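Local coordinates for putative sugar binding protein (Salmonella enterica subsp. enterica serovar Typhimurium, PDB 3KNZ), which probably binds carbohydrate derivatives and may have an isomerising aminotransferase activity like that of glucosamine-6-phosphate synthase, at residues Asp225-Gln239 with Met245-Phe258. Residues are numbered along the deposited sequence; the frame is centred on the assembly and turned at random.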
# COMPACT_ATOMS: atom_id res chain seq x y z
N ASP A 225 20.09 -7.89 6.03
CA ASP A 225 18.68 -7.78 5.73
C ASP A 225 18.39 -8.45 4.39
O ASP A 225 19.26 -8.52 3.51
CB ASP A 225 18.23 -6.32 5.70
CG ASP A 225 18.84 -5.54 4.56
OD1 ASP A 225 19.93 -5.91 4.08
OD2 ASP A 225 18.23 -4.55 4.14
N ILE A 226 17.16 -8.91 4.24
CA ILE A 226 16.77 -9.64 3.06
C ILE A 226 15.72 -8.87 2.30
O ILE A 226 14.81 -8.31 2.89
CB ILE A 226 16.21 -11.02 3.47
CG1 ILE A 226 17.28 -11.79 4.26
CG2 ILE A 226 15.72 -11.78 2.24
CD1 ILE A 226 16.77 -13.06 4.95
N ARG A 227 15.86 -8.84 0.98
CA ARG A 227 14.91 -8.16 0.13
C ARG A 227 14.37 -9.18 -0.87
O ARG A 227 15.13 -9.94 -1.47
CB ARG A 227 15.61 -7.02 -0.61
CG ARG A 227 16.44 -6.10 0.28
CD ARG A 227 15.60 -5.21 1.16
NE ARG A 227 16.43 -4.41 2.07
CZ ARG A 227 16.00 -3.39 2.80
NH1 ARG A 227 14.74 -2.99 2.74
NH2 ARG A 227 16.84 -2.73 3.59
N LEU A 228 13.05 -9.21 -1.02
CA LEU A 228 12.40 -10.13 -1.94
C LEU A 228 11.79 -9.34 -3.06
O LEU A 228 11.20 -8.29 -2.82
CB LEU A 228 11.27 -10.88 -1.23
CG LEU A 228 11.59 -11.44 0.15
CD1 LEU A 228 10.41 -12.28 0.63
CD2 LEU A 228 12.87 -12.26 0.09
N THR A 229 11.90 -9.82 -4.29
CA THR A 229 11.29 -9.13 -5.42
C THR A 229 10.63 -10.13 -6.34
O THR A 229 10.90 -11.33 -6.29
CB THR A 229 12.30 -8.30 -6.23
OG1 THR A 229 11.59 -7.44 -7.15
CG2 THR A 229 13.23 -9.21 -7.01
N GLY A 230 9.75 -9.63 -7.19
CA GLY A 230 9.06 -10.47 -8.16
C GLY A 230 8.18 -9.64 -9.05
O GLY A 230 7.96 -8.45 -8.79
N PRO A 231 7.66 -10.26 -10.12
CA PRO A 231 6.78 -9.53 -11.03
C PRO A 231 5.48 -9.15 -10.33
O PRO A 231 5.15 -9.71 -9.29
CB PRO A 231 6.52 -10.54 -12.15
CG PRO A 231 6.74 -11.87 -11.53
CD PRO A 231 7.82 -11.67 -10.50
N ALA A 232 4.78 -8.18 -10.91
CA ALA A 232 3.51 -7.70 -10.37
C ALA A 232 2.58 -8.85 -9.99
O ALA A 232 1.97 -8.84 -8.92
CB ALA A 232 2.83 -6.82 -11.39
N THR A 233 2.50 -9.86 -10.86
CA THR A 233 1.63 -11.01 -10.63
C THR A 233 1.92 -11.81 -9.36
O THR A 233 1.14 -12.70 -8.99
CB THR A 233 1.70 -11.96 -11.81
OG1 THR A 233 3.07 -12.26 -12.08
CG2 THR A 233 1.06 -11.32 -13.04
N LEU A 234 3.03 -11.52 -8.69
CA LEU A 234 3.37 -12.21 -7.44
C LEU A 234 3.66 -11.22 -6.31
O LEU A 234 4.39 -11.52 -5.36
CB LEU A 234 4.56 -13.16 -7.66
CG LEU A 234 4.32 -14.36 -8.58
CD1 LEU A 234 5.59 -15.17 -8.79
CD2 LEU A 234 3.21 -15.24 -8.03
N PHE A 235 3.08 -10.02 -6.40
CA PHE A 235 3.33 -9.01 -5.39
C PHE A 235 2.81 -9.47 -4.03
O PHE A 235 3.50 -9.32 -3.02
CB PHE A 235 2.72 -7.67 -5.80
CG PHE A 235 2.94 -6.57 -4.80
CD1 PHE A 235 4.22 -6.09 -4.56
CD2 PHE A 235 1.87 -6.01 -4.11
CE1 PHE A 235 4.44 -5.08 -3.64
CE2 PHE A 235 2.08 -4.99 -3.20
CZ PHE A 235 3.38 -4.53 -2.96
N GLY A 236 1.61 -10.03 -4.00
CA GLY A 236 1.05 -10.54 -2.75
C GLY A 236 1.95 -11.59 -2.12
O GLY A 236 2.09 -11.65 -0.90
N THR A 237 2.59 -12.39 -2.98
CA THR A 237 3.50 -13.45 -2.57
C THR A 237 4.75 -12.95 -1.85
O THR A 237 5.10 -13.47 -0.80
CB THR A 237 3.97 -14.25 -3.79
OG1 THR A 237 2.83 -14.73 -4.51
CG2 THR A 237 4.86 -15.42 -3.35
N VAL A 238 5.43 -11.97 -2.43
CA VAL A 238 6.65 -11.41 -1.80
C VAL A 238 6.31 -10.56 -0.57
O VAL A 238 7.13 -10.45 0.34
CB VAL A 238 7.55 -10.61 -2.80
CG1 VAL A 238 8.04 -11.53 -3.93
CG2 VAL A 238 6.82 -9.41 -3.36
N GLN A 239 5.12 -9.98 -0.55
CA GLN A 239 4.67 -9.20 0.61
C GLN A 239 4.45 -10.12 1.81
O GLN A 239 4.92 -9.84 2.92
CB GLN A 239 3.39 -8.44 0.28
CG GLN A 239 3.62 -7.23 -0.59
CD GLN A 239 4.19 -6.08 0.19
OE1 GLN A 239 3.50 -5.49 1.03
NE2 GLN A 239 5.43 -5.72 -0.08
N MSE A 245 8.87 -13.97 7.18
CA MSE A 245 10.30 -14.07 7.47
C MSE A 245 10.70 -13.06 8.54
O MSE A 245 11.50 -13.38 9.42
CB MSE A 245 11.13 -13.89 6.21
CG MSE A 245 10.86 -14.97 5.18
SE MSE A 245 11.73 -14.66 3.51
CE MSE A 245 13.56 -14.82 4.13
N LEU A 246 10.15 -11.85 8.47
CA LEU A 246 10.43 -10.82 9.47
C LEU A 246 9.95 -11.32 10.83
O LEU A 246 10.66 -11.26 11.83
CB LEU A 246 9.71 -9.52 9.11
CG LEU A 246 9.76 -8.39 10.14
CD1 LEU A 246 11.18 -8.04 10.52
CD2 LEU A 246 9.02 -7.16 9.62
N GLU A 247 8.74 -11.84 10.82
CA GLU A 247 8.07 -12.31 12.02
C GLU A 247 8.78 -13.51 12.66
O GLU A 247 8.75 -13.66 13.88
CB GLU A 247 6.63 -12.68 11.62
CG GLU A 247 5.62 -12.72 12.73
CD GLU A 247 4.20 -12.68 12.18
OE1 GLU A 247 3.88 -13.46 11.26
OE2 GLU A 247 3.40 -11.86 12.66
N THR A 248 9.43 -14.33 11.85
CA THR A 248 10.11 -15.53 12.35
C THR A 248 11.61 -15.34 12.58
O THR A 248 12.13 -15.69 13.63
CB THR A 248 9.96 -16.70 11.36
OG1 THR A 248 8.59 -16.85 10.98
CG2 THR A 248 10.47 -17.98 11.98
N LEU A 249 12.31 -14.81 11.57
CA LEU A 249 13.75 -14.62 11.66
C LEU A 249 14.07 -13.43 12.55
O LEU A 249 15.19 -13.31 13.05
CB LEU A 249 14.37 -14.42 10.27
CG LEU A 249 14.05 -15.45 9.17
CD1 LEU A 249 14.88 -15.17 7.92
CD2 LEU A 249 14.26 -16.88 9.64
N ARG A 250 13.09 -12.56 12.74
CA ARG A 250 13.24 -11.37 13.58
C ARG A 250 14.31 -10.39 13.07
O ARG A 250 15.00 -9.74 13.86
CB ARG A 250 13.51 -11.75 15.04
CG ARG A 250 12.47 -12.71 15.65
CD ARG A 250 11.03 -12.19 15.52
NE ARG A 250 10.80 -10.94 16.25
CZ ARG A 250 9.68 -10.23 16.17
NH1 ARG A 250 8.68 -10.62 15.38
NH2 ARG A 250 9.56 -9.11 16.87
N CYS A 251 14.44 -10.29 11.75
CA CYS A 251 15.34 -9.31 11.14
C CYS A 251 14.66 -8.74 9.88
O CYS A 251 13.70 -9.31 9.37
CB CYS A 251 16.75 -9.86 10.92
SG CYS A 251 16.83 -11.49 10.19
N PRO A 252 15.16 -7.59 9.38
CA PRO A 252 14.47 -6.89 8.30
C PRO A 252 14.31 -7.64 6.99
O PRO A 252 15.28 -8.16 6.43
CB PRO A 252 15.35 -5.64 8.08
CG PRO A 252 16.22 -5.53 9.29
CD PRO A 252 16.43 -6.95 9.73
N VAL A 253 13.06 -7.68 6.51
CA VAL A 253 12.74 -8.32 5.25
C VAL A 253 11.63 -7.53 4.56
O VAL A 253 10.59 -7.27 5.15
CB VAL A 253 12.29 -9.78 5.43
CG1 VAL A 253 12.16 -10.46 4.07
CG2 VAL A 253 13.27 -10.53 6.32
N SER A 254 11.86 -7.16 3.31
CA SER A 254 10.87 -6.42 2.55
C SER A 254 10.66 -7.05 1.18
O SER A 254 11.59 -7.59 0.58
CB SER A 254 11.29 -4.96 2.40
OG SER A 254 11.35 -4.33 3.66
N GLY A 255 9.43 -6.99 0.69
CA GLY A 255 9.09 -7.53 -0.62
C GLY A 255 8.65 -6.43 -1.56
O GLY A 255 7.73 -5.67 -1.25
N TYR A 256 9.28 -6.34 -2.72
CA TYR A 256 8.96 -5.29 -3.67
C TYR A 256 8.50 -5.85 -5.00
O TYR A 256 8.83 -6.98 -5.36
CB TYR A 256 10.21 -4.46 -3.95
CG TYR A 256 10.88 -3.89 -2.72
CD1 TYR A 256 11.67 -4.69 -1.91
CD2 TYR A 256 10.75 -2.55 -2.39
CE1 TYR A 256 12.29 -4.19 -0.79
CE2 TYR A 256 11.38 -2.03 -1.28
CZ TYR A 256 12.14 -2.85 -0.48
OH TYR A 256 12.77 -2.34 0.63
N GLU A 257 7.72 -5.06 -5.74
CA GLU A 257 7.39 -5.42 -7.10
C GLU A 257 8.68 -5.08 -7.86
O GLU A 257 9.37 -4.12 -7.51
CB GLU A 257 6.18 -4.65 -7.61
CG GLU A 257 5.81 -4.97 -9.07
CD GLU A 257 6.63 -4.20 -10.10
OE1 GLU A 257 6.93 -3.01 -9.86
OE2 GLU A 257 6.96 -4.78 -11.16
N PHE A 258 9.02 -5.87 -8.87
CA PHE A 258 10.30 -5.71 -9.57
C PHE A 258 10.68 -4.29 -10.00
O PHE A 258 11.77 -3.82 -9.66
CB PHE A 258 10.40 -6.65 -10.78
CG PHE A 258 11.71 -6.55 -11.52
CD1 PHE A 258 12.87 -7.04 -10.96
CD2 PHE A 258 11.78 -5.96 -12.77
CE1 PHE A 258 14.07 -6.94 -11.63
CE2 PHE A 258 12.97 -5.87 -13.44
CZ PHE A 258 14.12 -6.36 -12.87
O HOH W 1 6.61 -6.78 -12.82
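Ile226 and Leu228 are tied to residues 252-256 by alternating backbone bonds: Ile226 N to Pro252 O, Ser254 N to Ile226 O, Leu228 N to Ser254 O and Tyr256 N to Leu228 O. The last two are both 2.7 Å, and the strand axes run 22° from parallel. Phe258 N reaches Gly230 O at 2.8 Å.

Apolar contacts gather on the Ile226 side of the sheet. With CG1 beside the backbone N (chi1 -58°), Ile226 extends CD1 to CE of the selenomethionine Met245 at 3.8 Å, while Leu228 CD1 meets Met245 SE at 4.0 Å. This is a beta-alpha-beta crossover of the second parallel sheet, whose strand order 2-1-3-4-5 repeats that of the first, consistent with a second SIS domain; helix 235-249 covers that face and 253-257 is one of the two outer strands within the chain.

At Gly255 the crossover is close: Val238 O lies 3.6 Å from Gly255 CA, and Gln239, bent at chi2, gives Gly255 O a weak bond from NE2.

Polar side chains mark the Arg227 side, where NH1 makes a weak, bent bond to Tyr256 OH, the guanidinium and ring planes 43° apart. At the strand end, a water joins Ala232 N to Glu257 OE2; Glu257, N-cap of the next helix, also hydrogen-bonds Glu259 N through OE2 and Glu260 N through OE1.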